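PDB 3RRX: Exo-1,3/1,4-beta-glucanase from Pseudoalteromonas sp., which probably hydrolyses beta-1,3 and beta-1,4 glucosidic linkages of glucans, acting from their chain ends as a family 3 glycoside hydrolase. Local coordinates for residues Ile211-His216 and Val255-Ala260; Gly289-Asp294 and Gly316-Met321; Val537-Asn542 and Leu621-Ser626; Trp584-Asp589 and Asp599-Phe604. The protein carries 1 engineered substitution. All coordinates share one frame; numbering follows the deposited sequence.

In the fold
Contacts 1 and 2 are fully buried in the TIM-barrel domain; contacts 3 and 4 lie at the far end of the molecule, about 34 to 46 Å away between centres, and reach the surface. Strand 257-260 of contact 1 pairs with strand 290-292 of contact 2, so contact 2 takes up where that sheet ends. Contact 4 is nested in the loop that contact 3 closes, and N538 touches both. In the barrel, backbone bonds dominate and the buried charges of K215 and D318 are met by salt bridges. Neither contact 3 nor contact 4 joins regular strands: asparagine amides hold irregular L621-S626 in contact 3, and a bulged bridge, an aromatic pair and a salt bridge hold contact 4.

Contact 1: residues Ile211-His216 and Val255-Ala260; sequences IATAKH and VQSVMA
T213 and S257 sit opposite each other on neighbouring parallel strands of the TIM-barrel domain, joined by a beta-alpha-beta crossover. A214 N bonds to S257 O at 2.9 Å and A214 O accepts from M259 N at 3.0 Å, the alternation expected of parallel strands. T213 has its hydroxyl beside its own backbone N (chi1 -67°), which brings OG1 to 2.9 Å from S257 OG in a weak bond, while CG2 rests on M259 CB at 3.7 Å. OG1 also serves W157 NE1, so a small branched residue with one polar and one apolar arm suits the spot. With an alanine here, W157 NE1 would probably lose its acceptor and M259 CB its methyl neighbour. On the other face V255 CG2 packs against the small side chains of A212 and A214. M259 runs straight through its first two torsions and bends only at the last (chi3 -70°), lying alongside H216. K215 turns its amine off to a salt bridge with D110. A cis peptide joins K215 to H216, and K215 CB sits 3.4 Å above the centre of the imidazole. Obliquely to that ring comes M259 SD, 3.6 Å from H216 CD2.

Contact 2: residues Gly289-Asp294 and Gly316-Met321; sequences GFVVSD and GVDVIM
V292 and V319 form a single beta bridge that carries the TIM barrel on from strand 290-292 to strand 320-321, by way of helix 310-315, after which G316 closes a Schellman motif. V291 O is gripped twice, by V319 N at 2.9 Å and by D318 N at 2.8 Å. Two residues further along, S293 N gives to V319 O at 3.0 Å, nearly in line with C=O, beyond the oxygen. V291 N gives its proton to a side chain, D318 OD2, at 2.8 Å, in a nearly linear bond (174°) arriving on the anti side of the carboxylate. The same oxygen pairs with K282 and the other with R346, an apt setting for a buried aspartate. With an alanine in its place, V291 N would probably lose its acceptor and the two basic groups their shared anion. S293 holds OG between its backbone N and carbonyl carbon (chi1 61°), where it accepts from M321 N at 2.9 Å. Valines pack beside these bonds: V292 CG2 meets V319 CG1, and V317 CG1 touches S293 CB. A water donates to both D294 O and M321 O. S293 O is buried without a polar partner, and M321 CE approaches it to 3.4 Å.

Contact 3: residues Val537-Asn542 and Leu621-Ser626; sequences VNKELN and LSEKTS
A single side-chain amide, that of N542, pairs with both backbone polar atoms of L621: OD1 takes the proton of L621 N at 2.8 Å, and ND2 gives one to L621 O at 2.9 Å. The second proton of ND2 goes to E623 OE2, also at 2.9 Å, on the anti lone pair of that oxygen, so the NH2 serves two acceptors, both close to its plane. Asparagine suits the place because it offers acceptor and donors side by side, much as a peptide group does. One turn earlier N538 gives a single bond across the contact, ND2 to S622 O at 2.9 Å in the carbonyl plane and in its own amide plane, with a weak second bond to K586 O. L621 CD1 meets L541 CD1 at 3.7 Å. K539 lies with CG against the carboxylate end of E623 and sends its amine to E503; a water links K539 O to E623 OE2. S622 OG accepts from K624 N, an ST turn. This is an irregular segment near the end of the ordered chain, held along the short helix 538-542 of the family 3 C-terminal domain, with asparagines spaced one turn apart on the side that faces L621-E623.

Contact 4: residues Trp584-Asp589 and Asp599-Phe604; sequences WPKYDD and DYDPLF
W584 carries its indole anti to its backbone N (chi1 -157°), whereas F604 keeps its ring beside its own N (chi1 -56°), and the two side chains run alongside each other from a classic beta bulge. L603 and F604 both stand opposite W584 in this antiparallel pairing of two loops of the family 3 C-terminal domain. W584 N gives to F604 O at 3.0 Å; W584 O receives L603 N at 2.8 Å and, weakly, F604 N. The rings form an offset edge-to-face pair: the edge of F604 points at the pyrrole face of W584, the planes at 63°, and F604 CD2 lies 4.0 Å from W584 CG. L603 CG covers part of one F604 face, 3.6 Å above the plane, and its CD2 reaches W584 CD1. Large apolar residues suit this side, which also packs on L541 and L401. Toward the surface the chemistry turns charged. K586 bends at its third torsion and brings NZ to D601 OD1 at 2.9 Å, a salt bridge met on the syn side but well out of the carboxylate plane. The intervening chain carries L593 and N594 of the calcium site, and the side chain of P602 is about 4 Å from that of L593. K586 CG lies over the Y587 ring, and a water 2.7 Å from Y587 OH donates to D601 OD2.

Contact 1: residues Ile211-His216 and Val255-Ala260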
loop_
_atom_site.group_PDB
_atom_site.type_symbol
_atom_site.label_atom_id
_atom_site.label_comp_id
_atom_site.label_asym_id
_atom_site.label_seq_id
_atom_site.Cartn_x
_atom_site.Cartn_y
_atom_site.Cartn_z
ATOM N N ILE A 211 15.331 -4.977 0.163
ATOM C CA ILE A 211 14.677 -6.161 -0.395
ATOM C C ILE A 211 13.196 -5.811 -0.523
ATOM O O ILE A 211 12.630 -5.228 0.394
ATOM C CB ILE A 211 14.868 -7.379 0.545
ATOM C CG1 ILE A 211 16.353 -7.769 0.610
ATOM C CG2 ILE A 211 14.036 -8.573 0.078
ATOM C CD1 ILE A 211 16.714 -8.709 1.760
ATOM N N ALA A 212 12.574 -6.120 -1.663
ATOM C CA ALA A 212 11.148 -5.837 -1.855
ATOM C C ALA A 212 10.276 -7.095 -1.934
ATOM O O ALA A 212 10.717 -8.131 -2.419
ATOM C CB ALA A 212 10.930 -4.982 -3.107
ATOM N N THR A 213 9.028 -6.978 -1.482
ATOM C CA THR A 213 8.023 -8.035 -1.652
ATOM C C THR A 213 6.828 -7.507 -2.421
ATOM O O THR A 213 6.206 -6.524 -2.009
ATOM C CB THR A 213 7.472 -8.554 -0.306
ATOM O OG1 THR A 213 8.498 -9.239 0.410
ATOM C CG2 THR A 213 6.301 -9.531 -0.547
ATOM N N ALA A 214 6.481 -8.163 -3.527
ATOM C CA ALA A 214 5.269 -7.802 -4.256
ATOM C C ALA A 214 4.078 -8.616 -3.729
ATOM O O ALA A 214 4.147 -9.847 -3.658
ATOM C CB ALA A 214 5.456 -8.010 -5.763
ATOM N N LYS A 215 3.006 -7.913 -3.353
ATOM C CA LYS A 215 1.806 -8.495 -2.736
ATOM C C LYS A 215 0.613 -8.256 -3.656
ATOM O O LYS A 215 0.599 -7.245 -4.357
ATOM C CB LYS A 215 1.480 -7.749 -1.425
ATOM C CG LYS A 215 2.636 -7.509 -0.450
ATOM C CD LYS A 215 2.173 -6.565 0.673
ATOM C CE LYS A 215 2.063 -5.129 0.179
ATOM N NZ LYS A 215 1.511 -4.174 1.200
ATOM N N HIS A 216 -0.393 -9.136 -3.682
ATOM C CA HIS A 216 -0.380 -10.477 -3.104
ATOM C C HIS A 216 -0.676 -11.444 -4.246
ATOM O O HIS A 216 -1.498 -11.149 -5.116
ATOM C CB HIS A 216 -1.505 -10.645 -2.081
ATOM C CG HIS A 216 -1.399 -9.750 -0.887
ATOM N ND1 HIS A 216 -1.857 -8.451 -0.885
ATOM C CD2 HIS A 216 -0.914 -9.981 0.359
ATOM C CE1 HIS A 216 -1.640 -7.911 0.303
ATOM N NE2 HIS A 216 -1.075 -8.822 1.077
ATOM N N VAL A 255 12.023 -8.659 -8.505
ATOM C CA VAL A 255 11.514 -8.541 -7.136
ATOM C C VAL A 255 11.961 -9.792 -6.368
ATOM O O VAL A 255 11.912 -10.916 -6.890
ATOM C CB VAL A 255 9.981 -8.393 -7.105
ATOM C CG1 VAL A 255 9.317 -9.765 -7.384
ATOM C CG2 VAL A 255 9.530 -7.811 -5.753
ATOM N N GLN A 256 12.442 -9.595 -5.149
ATOM C CA GLN A 256 13.062 -10.673 -4.402
ATOM C C GLN A 256 12.080 -11.567 -3.661
ATOM O O GLN A 256 12.387 -12.724 -3.373
ATOM C CB GLN A 256 14.105 -10.103 -3.437
ATOM C CG GLN A 256 15.342 -9.643 -4.162
ATOM C CD GLN A 256 16.019 -10.795 -4.854
ATOM O OE1 GLN A 256 16.667 -11.620 -4.206
ATOM N NE2 GLN A 256 15.836 -10.893 -6.172
ATOM N N SER A 257 10.905 -11.030 -3.358
ATOM C CA SER A 257 9.915 -11.770 -2.587
ATOM C C SER A 257 8.511 -11.565 -3.163
ATOM O O SER A 257 8.207 -10.503 -3.699
ATOM C CB SER A 257 9.947 -11.311 -1.126
ATOM O OG SER A 257 8.991 -12.022 -0.354
ATOM N N VAL A 258 7.675 -12.597 -3.062
ATOM C CA VAL A 258 6.261 -12.510 -3.415
ATOM C C VAL A 258 5.446 -12.948 -2.197
ATOM O O VAL A 258 5.746 -13.971 -1.595
ATOM C CB VAL A 258 5.956 -13.434 -4.622
ATOM C CG1 VAL A 258 4.447 -13.648 -4.818
ATOM C CG2 VAL A 258 6.594 -12.866 -5.882
ATOM N N MET A 259 4.430 -12.178 -1.822
ATOM C CA MET A 259 3.558 -12.597 -0.720
ATOM C C MET A 259 2.294 -13.300 -1.233
ATOM O O MET A 259 1.592 -12.776 -2.106
ATOM C CB MET A 259 3.193 -11.403 0.186
ATOM C CG MET A 259 2.384 -11.793 1.434
ATOM S SD MET A 259 1.934 -10.410 2.532
ATOM C CE MET A 259 3.535 -9.969 3.230
ATOM N N ALA A 260 2.000 -14.480 -0.689
ATOM C CA ALA A 260 0.780 -15.197 -1.076
ATOM C C ALA A 260 -0.458 -14.504 -0.506
ATOM O O ALA A 260 -0.369 -13.765 0.476
ATOM C CB ALA A 260 0.835 -16.650 -0.620
#

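Contact 2: residues Gly289-Asp294 and Gly316-Met321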
loop_
_atom_site.group_PDB
_atom_site.type_symbol
_atom_site.label_atom_id
_atom_site.label_comp_id
_atom_site.label_asym_id
_atom_site.label_seq_id
_atom_site.Cartn_x
_atom_site.Cartn_y
_atom_site.Cartn_z
ATOM N N GLY A 289 12.883 -15.927 -6.611
ATOM C CA GLY A 289 13.005 -15.427 -5.250
ATOM C C GLY A 289 12.217 -16.273 -4.267
ATOM O O GLY A 289 11.920 -17.440 -4.549
ATOM N N PHE A 290 11.858 -15.690 -3.124
ATOM C CA PHE A 290 11.191 -16.466 -2.073
ATOM C C PHE A 290 9.759 -16.017 -1.838
ATOM O O PHE A 290 9.442 -14.830 -1.940
ATOM C CB PHE A 290 11.997 -16.465 -0.757
ATOM C CG PHE A 290 12.016 -15.133 -0.021
ATOM C CD1 PHE A 290 11.132 -14.884 1.021
ATOM C CD2 PHE A 290 12.953 -14.160 -0.336
ATOM C CE1 PHE A 290 11.164 -13.673 1.723
ATOM C CE2 PHE A 290 12.990 -12.947 0.354
ATOM C CZ PHE A 290 12.095 -12.705 1.388
ATOM N N VAL A 291 8.896 -16.982 -1.531
ATOM C CA VAL A 291 7.505 -16.694 -1.205
ATOM C C VAL A 291 7.347 -16.548 0.314
ATOM O O VAL A 291 7.796 -17.410 1.067
ATOM C CB VAL A 291 6.571 -17.824 -1.714
ATOM C CG1 VAL A 291 5.131 -17.568 -1.265
ATOM C CG2 VAL A 291 6.649 -17.932 -3.230
ATOM N N VAL A 292 6.726 -15.455 0.757
ATOM C CA VAL A 292 6.393 -15.277 2.170
ATOM C C VAL A 292 4.872 -15.360 2.320
ATOM O O VAL A 292 4.134 -14.898 1.447
ATOM C CB VAL A 292 6.936 -13.926 2.731
ATOM C CG1 VAL A 292 6.368 -12.736 1.939
ATOM C CG2 VAL A 292 6.630 -13.787 4.231
ATOM N N SER A 293 4.389 -15.974 3.398
ATOM C CA SER A 293 2.945 -16.007 3.622
ATOM C C SER A 293 2.477 -14.706 4.261
ATOM O O SER A 293 3.293 -13.911 4.723
ATOM C CB SER A 293 2.545 -17.200 4.497
ATOM O OG SER A 293 3.163 -17.133 5.771
ATOM N N ASP A 294 1.161 -14.485 4.272
ATOM C CA ASP A 294 0.589 -13.325 4.956
ATOM C C ASP A 294 0.285 -13.682 6.421
ATOM O O ASP A 294 0.432 -14.837 6.836
ATOM C CB ASP A 294 -0.670 -12.826 4.210
ATOM C CG ASP A 294 -0.895 -11.308 4.360
ATOM O OD1 ASP A 294 -0.444 -10.720 5.360
ATOM O OD2 ASP A 294 -1.533 -10.698 3.471
ATOM N N GLY A 316 4.617 -24.377 -1.628
ATOM C CA GLY A 316 5.595 -23.447 -2.174
ATOM C C GLY A 316 5.878 -22.207 -1.336
ATOM O O GLY A 316 6.646 -21.341 -1.763
ATOM N N VAL A 317 5.273 -22.093 -0.156
ATOM C CA VAL A 317 5.646 -20.990 0.741
ATOM C C VAL A 317 7.045 -21.260 1.305
ATOM O O VAL A 317 7.334 -22.371 1.742
ATOM C CB VAL A 317 4.636 -20.791 1.899
ATOM C CG1 VAL A 317 5.111 -19.685 2.854
ATOM C CG2 VAL A 317 3.244 -20.440 1.348
ATOM N N ASP A 318 7.906 -20.244 1.283
ATOM C CA ASP A 318 9.292 -20.379 1.734
ATOM C C ASP A 318 9.558 -19.774 3.109
ATOM O O ASP A 318 10.453 -20.232 3.831
ATOM C CB ASP A 318 10.224 -19.744 0.706
ATOM C CG ASP A 318 10.060 -20.368 -0.666
ATOM O OD1 ASP A 318 10.032 -21.614 -0.724
ATOM O OD2 ASP A 318 9.914 -19.628 -1.669
ATOM N N VAL A 319 8.809 -18.722 3.449
ATOM C CA VAL A 319 8.924 -18.078 4.759
ATOM C C VAL A 319 7.536 -17.908 5.365
ATOM O O VAL A 319 6.629 -17.365 4.727
ATOM C CB VAL A 319 9.646 -16.697 4.690
ATOM C CG1 VAL A 319 9.590 -15.983 6.066
ATOM C CG2 VAL A 319 11.099 -16.870 4.219
ATOM N N ILE A 320 7.367 -18.392 6.589
ATOM C CA ILE A 320 6.051 -18.393 7.218
ATOM C C ILE A 320 5.894 -17.217 8.179
ATOM O O ILE A 320 6.652 -17.090 9.143
ATOM C CB ILE A 320 5.789 -19.710 7.973
ATOM C CG1 ILE A 320 5.804 -20.887 6.991
ATOM C CG2 ILE A 320 4.436 -19.653 8.675
ATOM C CD1 ILE A 320 4.561 -20.952 6.131
ATOM N N MET A 321 4.920 -16.354 7.901
ATOM C CA MET A 321 4.644 -15.215 8.776
ATOM C C MET A 321 3.769 -15.733 9.908
ATOM O O MET A 321 2.562 -15.843 9.764
ATOM C CB MET A 321 3.930 -14.094 8.008
ATOM C CG MET A 321 3.759 -12.762 8.797
ATOM S SD MET A 321 2.943 -11.477 7.818
ATOM C CE MET A 321 4.193 -11.161 6.573
HETATM O O HOH W 1 1.247 -17.542 7.402
#

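Contact 3: residues Val537-Asn542 and Leu621-Ser626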
loop_
_atom_site.group_PDB
_atom_site.type_symbol
_atom_site.label_atom_id
_atom_site.label_comp_id
_atom_site.label_asym_id
_atom_site.label_seq_id
_atom_site.Cartn_x
_atom_site.Cartn_y
_atom_site.Cartn_z
ATOM N N VAL A 537 -22.422 8.935 -5.777
ATOM C CA VAL A 537 -22.550 10.263 -5.158
ATOM C C VAL A 537 -23.387 11.250 -5.985
ATOM O O VAL A 537 -23.162 12.460 -5.927
ATOM C CB VAL A 537 -21.157 10.899 -4.883
ATOM C CG1 VAL A 537 -20.429 10.164 -3.753
ATOM C CG2 VAL A 537 -20.302 10.892 -6.145
ATOM N N ASN A 538 -24.360 10.747 -6.747
ATOM C CA ASN A 538 -25.177 11.631 -7.578
ATOM C C ASN A 538 -25.804 12.780 -6.787
ATOM O O ASN A 538 -25.821 13.925 -7.247
ATOM C CB ASN A 538 -26.265 10.844 -8.330
ATOM C CG ASN A 538 -25.693 9.960 -9.436
ATOM O OD1 ASN A 538 -24.490 9.696 -9.481
ATOM N ND2 ASN A 538 -26.560 9.495 -10.331
ATOM N N LYS A 539 -26.323 12.478 -5.601
ATOM C CA LYS A 539 -26.939 13.510 -4.766
ATOM C C LYS A 539 -25.938 14.590 -4.386
ATOM O O LYS A 539 -26.238 15.786 -4.458
ATOM C CB LYS A 539 -27.559 12.901 -3.506
ATOM C CG LYS A 539 -28.680 11.907 -3.783
ATOM C CD LYS A 539 -29.087 11.160 -2.523
ATOM C CE LYS A 539 -30.148 10.106 -2.814
ATOM N NZ LYS A 539 -30.414 9.294 -1.586
ATOM N N GLU A 540 -24.746 14.177 -3.957
ATOM C CA GLU A 540 -23.741 15.147 -3.541
ATOM C C GLU A 540 -23.229 15.931 -4.744
ATOM O O GLU A 540 -22.963 17.129 -4.643
ATOM C CB GLU A 540 -22.572 14.449 -2.805
ATOM C CG GLU A 540 -22.954 13.883 -1.432
ATOM C CD GLU A 540 -23.678 12.548 -1.520
ATOM O OE1 GLU A 540 -23.743 11.975 -2.628
ATOM O OE2 GLU A 540 -24.188 12.067 -0.479
ATOM N N LEU A 541 -23.083 15.255 -5.884
ATOM C CA LEU A 541 -22.681 15.935 -7.115
ATOM C C LEU A 541 -23.683 17.033 -7.481
ATOM O O LEU A 541 -23.295 18.134 -7.881
ATOM C CB LEU A 541 -22.574 14.935 -8.276
ATOM C CG LEU A 541 -21.252 14.161 -8.385
ATOM C CD1 LEU A 541 -21.432 12.904 -9.261
ATOM C CD2 LEU A 541 -20.163 15.066 -8.941
ATOM N N ASN A 542 -24.971 16.726 -7.349
ATOM C CA ASN A 542 -26.014 17.700 -7.669
ATOM C C ASN A 542 -25.959 18.915 -6.741
ATOM O O ASN A 542 -26.342 20.017 -7.126
ATOM C CB ASN A 542 -27.395 17.067 -7.579
ATOM C CG ASN A 542 -27.690 16.143 -8.746
ATOM O OD1 ASN A 542 -27.016 16.182 -9.780
ATOM N ND2 ASN A 542 -28.705 15.304 -8.583
ATOM N N LEU A 621 -28.190 15.178 -12.093
ATOM C CA LEU A 621 -28.186 13.737 -12.304
ATOM C C LEU A 621 -29.348 13.083 -11.584
ATOM O O LEU A 621 -29.863 13.625 -10.608
ATOM C CB LEU A 621 -26.873 13.152 -11.754
ATOM C CG LEU A 621 -25.584 13.682 -12.381
ATOM C CD1 LEU A 621 -24.360 13.212 -11.568
ATOM C CD2 LEU A 621 -25.480 13.265 -13.852
ATOM N N SER A 622 -29.755 11.907 -12.052
ATOM C CA SER A 622 -30.809 11.172 -11.369
ATOM C C SER A 622 -30.391 10.818 -9.947
ATOM O O SER A 622 -29.257 10.373 -9.712
ATOM C CB SER A 622 -31.176 9.897 -12.135
ATOM O OG SER A 622 -31.961 9.045 -11.321
ATOM N N GLU A 623 -31.303 11.003 -8.996
ATOM C CA GLU A 623 -31.028 10.637 -7.605
ATOM C C GLU A 623 -31.790 9.381 -7.191
ATOM O O GLU A 623 -31.822 9.022 -6.014
ATOM C CB GLU A 623 -31.334 11.804 -6.655
ATOM C CG GLU A 623 -30.429 13.015 -6.866
ATOM C CD GLU A 623 -30.689 14.156 -5.896
ATOM O OE1 GLU A 623 -31.500 14.007 -4.956
ATOM O OE2 GLU A 623 -30.070 15.223 -6.077
ATOM N N LYS A 624 -32.406 8.715 -8.163
ATOM C CA LYS A 624 -33.123 7.478 -7.878
ATOM C C LYS A 624 -32.162 6.380 -7.421
ATOM O O LYS A 624 -31.117 6.164 -8.032
ATOM C CB LYS A 624 -33.889 7.006 -9.111
ATOM C CG LYS A 624 -34.806 5.827 -8.840
ATOM C CD LYS A 624 -35.604 5.458 -10.085
ATOM C CE LYS A 624 -36.562 4.303 -9.814
ATOM N NZ LYS A 624 -37.277 3.862 -11.053
ATOM N N THR A 625 -32.526 5.696 -6.341
ATOM C CA THR A 625 -31.754 4.568 -5.838
ATOM C C THR A 625 -32.544 3.281 -6.051
ATOM O O THR A 625 -33.767 3.312 -6.204
ATOM C CB THR A 625 -31.453 4.729 -4.345
ATOM O OG1 THR A 625 -32.683 4.885 -3.629
ATOM C CG2 THR A 625 -30.582 5.950 -4.101
ATOM N N SER A 626 -31.854 2.146 -6.065
ATOM C CA SER A 626 -32.523 0.872 -6.318
ATOM C C SER A 626 -33.285 0.384 -5.086
ATOM O O SER A 626 -32.966 0.768 -3.960
ATOM C CB SER A 626 -31.524 -0.179 -6.808
ATOM O OG SER A 626 -30.438 -0.305 -5.913
HETATM O O HOH W 2 -28.699 16.764 -4.137
#

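Contact 4: residues Trp584-Asp589 and Asp599-Phe604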
loop_
_atom_site.group_PDB
_atom_site.type_symbol
_atom_site.label_atom_id
_atom_site.label_comp_id
_atom_site.label_asym_id
_atom_site.label_seq_id
_atom_site.Cartn_x
_atom_site.Cartn_y
_atom_site.Cartn_z
ATOM N N TRP A 584 -16.371 5.234 -12.644
ATOM C CA TRP A 584 -17.274 5.848 -11.669
ATOM C C TRP A 584 -18.735 5.502 -11.973
ATOM O O TRP A 584 -19.205 5.714 -13.093
ATOM C CB TRP A 584 -17.088 7.371 -11.658
ATOM C CG TRP A 584 -17.524 7.987 -10.366
ATOM C CD1 TRP A 584 -18.810 8.246 -9.963
ATOM C CD2 TRP A 584 -16.673 8.416 -9.300
ATOM N NE1 TRP A 584 -18.804 8.813 -8.708
ATOM C CE2 TRP A 584 -17.502 8.919 -8.279
ATOM C CE3 TRP A 584 -15.284 8.419 -9.109
ATOM C CZ2 TRP A 584 -16.989 9.430 -7.089
ATOM C CZ3 TRP A 584 -14.778 8.919 -7.934
ATOM C CH2 TRP A 584 -15.627 9.417 -6.931
ATOM N N PRO A 585 -19.453 4.958 -10.974
ATOM C CA PRO A 585 -20.805 4.419 -11.169
ATOM C C PRO A 585 -21.894 5.491 -11.328
ATOM O O PRO A 585 -21.864 6.523 -10.666
ATOM C CB PRO A 585 -21.046 3.615 -9.886
ATOM C CG PRO A 585 -20.213 4.357 -8.839
ATOM C CD PRO A 585 -18.972 4.771 -9.589
ATOM N N LYS A 586 -22.852 5.210 -12.208
ATOM C CA LYS A 586 -24.011 6.074 -12.445
ATOM C C LYS A 586 -25.211 5.647 -11.595
ATOM O O LYS A 586 -26.090 6.452 -11.294
ATOM C CB LYS A 586 -24.367 5.997 -13.931
ATOM C CG LYS A 586 -25.642 6.680 -14.347
ATOM C CD LYS A 586 -25.906 6.393 -15.823
ATOM C CE LYS A 586 -24.840 7.027 -16.705
ATOM N NZ LYS A 586 -25.152 6.884 -18.161
ATOM N N TYR A 587 -25.242 4.373 -11.216
ATOM C CA TYR A 587 -26.337 3.817 -10.429
ATOM C C TYR A 587 -25.763 3.192 -9.173
ATOM O O TYR A 587 -24.619 2.757 -9.168
ATOM C CB TYR A 587 -27.089 2.751 -11.229
ATOM C CG TYR A 587 -27.606 3.238 -12.563
ATOM C CD1 TYR A 587 -28.692 4.100 -12.631
ATOM C CD2 TYR A 587 -27.020 2.824 -13.755
ATOM C CE1 TYR A 587 -29.175 4.549 -13.845
ATOM C CE2 TYR A 587 -27.497 3.267 -14.979
ATOM C CZ TYR A 587 -28.577 4.130 -15.013
ATOM O OH TYR A 587 -29.063 4.583 -16.218
ATOM N N ASP A 588 -26.563 3.120 -8.116
ATOM C CA ASP A 588 -26.056 2.648 -6.834
ATOM C C ASP A 588 -25.815 1.136 -6.787
ATOM O O ASP A 588 -25.326 0.617 -5.785
ATOM C CB ASP A 588 -26.981 3.094 -5.695
ATOM C CG ASP A 588 -28.331 2.415 -5.738
ATOM O OD1 ASP A 588 -28.609 1.702 -6.719
ATOM O OD2 ASP A 588 -29.121 2.602 -4.794
ATOM N N ASP A 589 -26.147 0.434 -7.868
ATOM C CA ASP A 589 -25.960 -1.018 -7.912
ATOM C C ASP A 589 -25.046 -1.485 -9.041
ATOM O O ASP A 589 -25.086 -2.652 -9.445
ATOM C CB ASP A 589 -27.310 -1.743 -7.978
ATOM C CG ASP A 589 -28.031 -1.519 -9.291
ATOM O OD1 ASP A 589 -27.581 -0.668 -10.090
ATOM O OD2 ASP A 589 -29.056 -2.197 -9.525
ATOM N N ASP A 599 -21.307 -4.561 -21.464
ATOM C CA ASP A 599 -22.241 -3.471 -21.222
ATOM C C ASP A 599 -21.569 -2.463 -20.297
ATOM O O ASP A 599 -21.485 -2.688 -19.088
ATOM C CB ASP A 599 -23.531 -3.996 -20.592
ATOM C CG ASP A 599 -24.561 -2.899 -20.367
ATOM O OD1 ASP A 599 -24.609 -1.943 -21.174
ATOM O OD2 ASP A 599 -25.322 -2.992 -19.381
ATOM N N TYR A 600 -21.069 -1.369 -20.867
ATOM C CA TYR A 600 -20.276 -0.400 -20.099
ATOM C C TYR A 600 -20.951 0.960 -20.080
ATOM O O TYR A 600 -20.850 1.715 -21.045
ATOM C CB TYR A 600 -18.867 -0.279 -20.691
ATOM C CG TYR A 600 -17.892 0.559 -19.876
ATOM C CD1 TYR A 600 -17.256 1.657 -20.440
ATOM C CD2 TYR A 600 -17.606 0.244 -18.548
ATOM C CE1 TYR A 600 -16.357 2.425 -19.708
ATOM C CE2 TYR A 600 -16.704 1.004 -17.802
ATOM C CZ TYR A 600 -16.089 2.098 -18.389
ATOM O OH TYR A 600 -15.201 2.869 -17.677
ATOM N N ASP A 601 -21.617 1.274 -18.967
ATOM C CA ASP A 601 -22.406 2.498 -18.845
ATOM C C ASP A 601 -22.056 3.298 -17.575
ATOM O O ASP A 601 -22.906 3.487 -16.701
ATOM C CB ASP A 601 -23.898 2.129 -18.834
ATOM C CG ASP A 601 -24.811 3.342 -18.905
ATOM O OD1 ASP A 601 -24.378 4.404 -19.403
ATOM O OD2 ASP A 601 -25.976 3.221 -18.469
ATOM N N PRO A 602 -20.804 3.774 -17.469
ATOM C CA PRO A 602 -20.382 4.505 -16.265
ATOM C C PRO A 602 -20.881 5.946 -16.266
ATOM O O PRO A 602 -21.227 6.469 -17.321
ATOM C CB PRO A 602 -18.859 4.515 -16.396
ATOM C CG PRO A 602 -18.635 4.564 -17.887
ATOM C CD PRO A 602 -19.727 3.691 -18.474
ATOM N N LEU A 603 -20.911 6.585 -15.100
ATOM C CA LEU A 603 -21.147 8.021 -15.057
ATOM C C LEU A 603 -19.950 8.723 -15.681
ATOM O O LEU A 603 -20.101 9.591 -16.538
ATOM C CB LEU A 603 -21.327 8.507 -13.618
ATOM C CG LEU A 603 -21.592 10.006 -13.480
ATOM C CD1 LEU A 603 -22.843 10.401 -14.273
ATOM C CD2 LEU A 603 -21.739 10.413 -12.019
ATOM N N PHE A 604 -18.755 8.351 -15.223
ATOM C CA PHE A 604 -17.523 8.914 -15.745
ATOM C C PHE A 604 -16.623 7.722 -16.018
ATOM O O PHE A 604 -16.377 6.905 -15.124
ATOM C CB PHE A 604 -16.840 9.820 -14.705
ATOM C CG PHE A 604 -17.705 10.944 -14.194
ATOM C CD1 PHE A 604 -18.137 11.954 -15.048
ATOM C CD2 PHE A 604 -18.048 11.014 -12.849
ATOM C CE1 PHE A 604 -18.921 13.011 -14.562
ATOM C CE2 PHE A 604 -18.821 12.056 -12.362
ATOM C CZ PHE A 604 -19.262 13.057 -13.223
HETATM O O HOH W 3 -22.638 9.117 -18.176
HETATM O O HOH W 4 -28.039 4.944 -18.639
#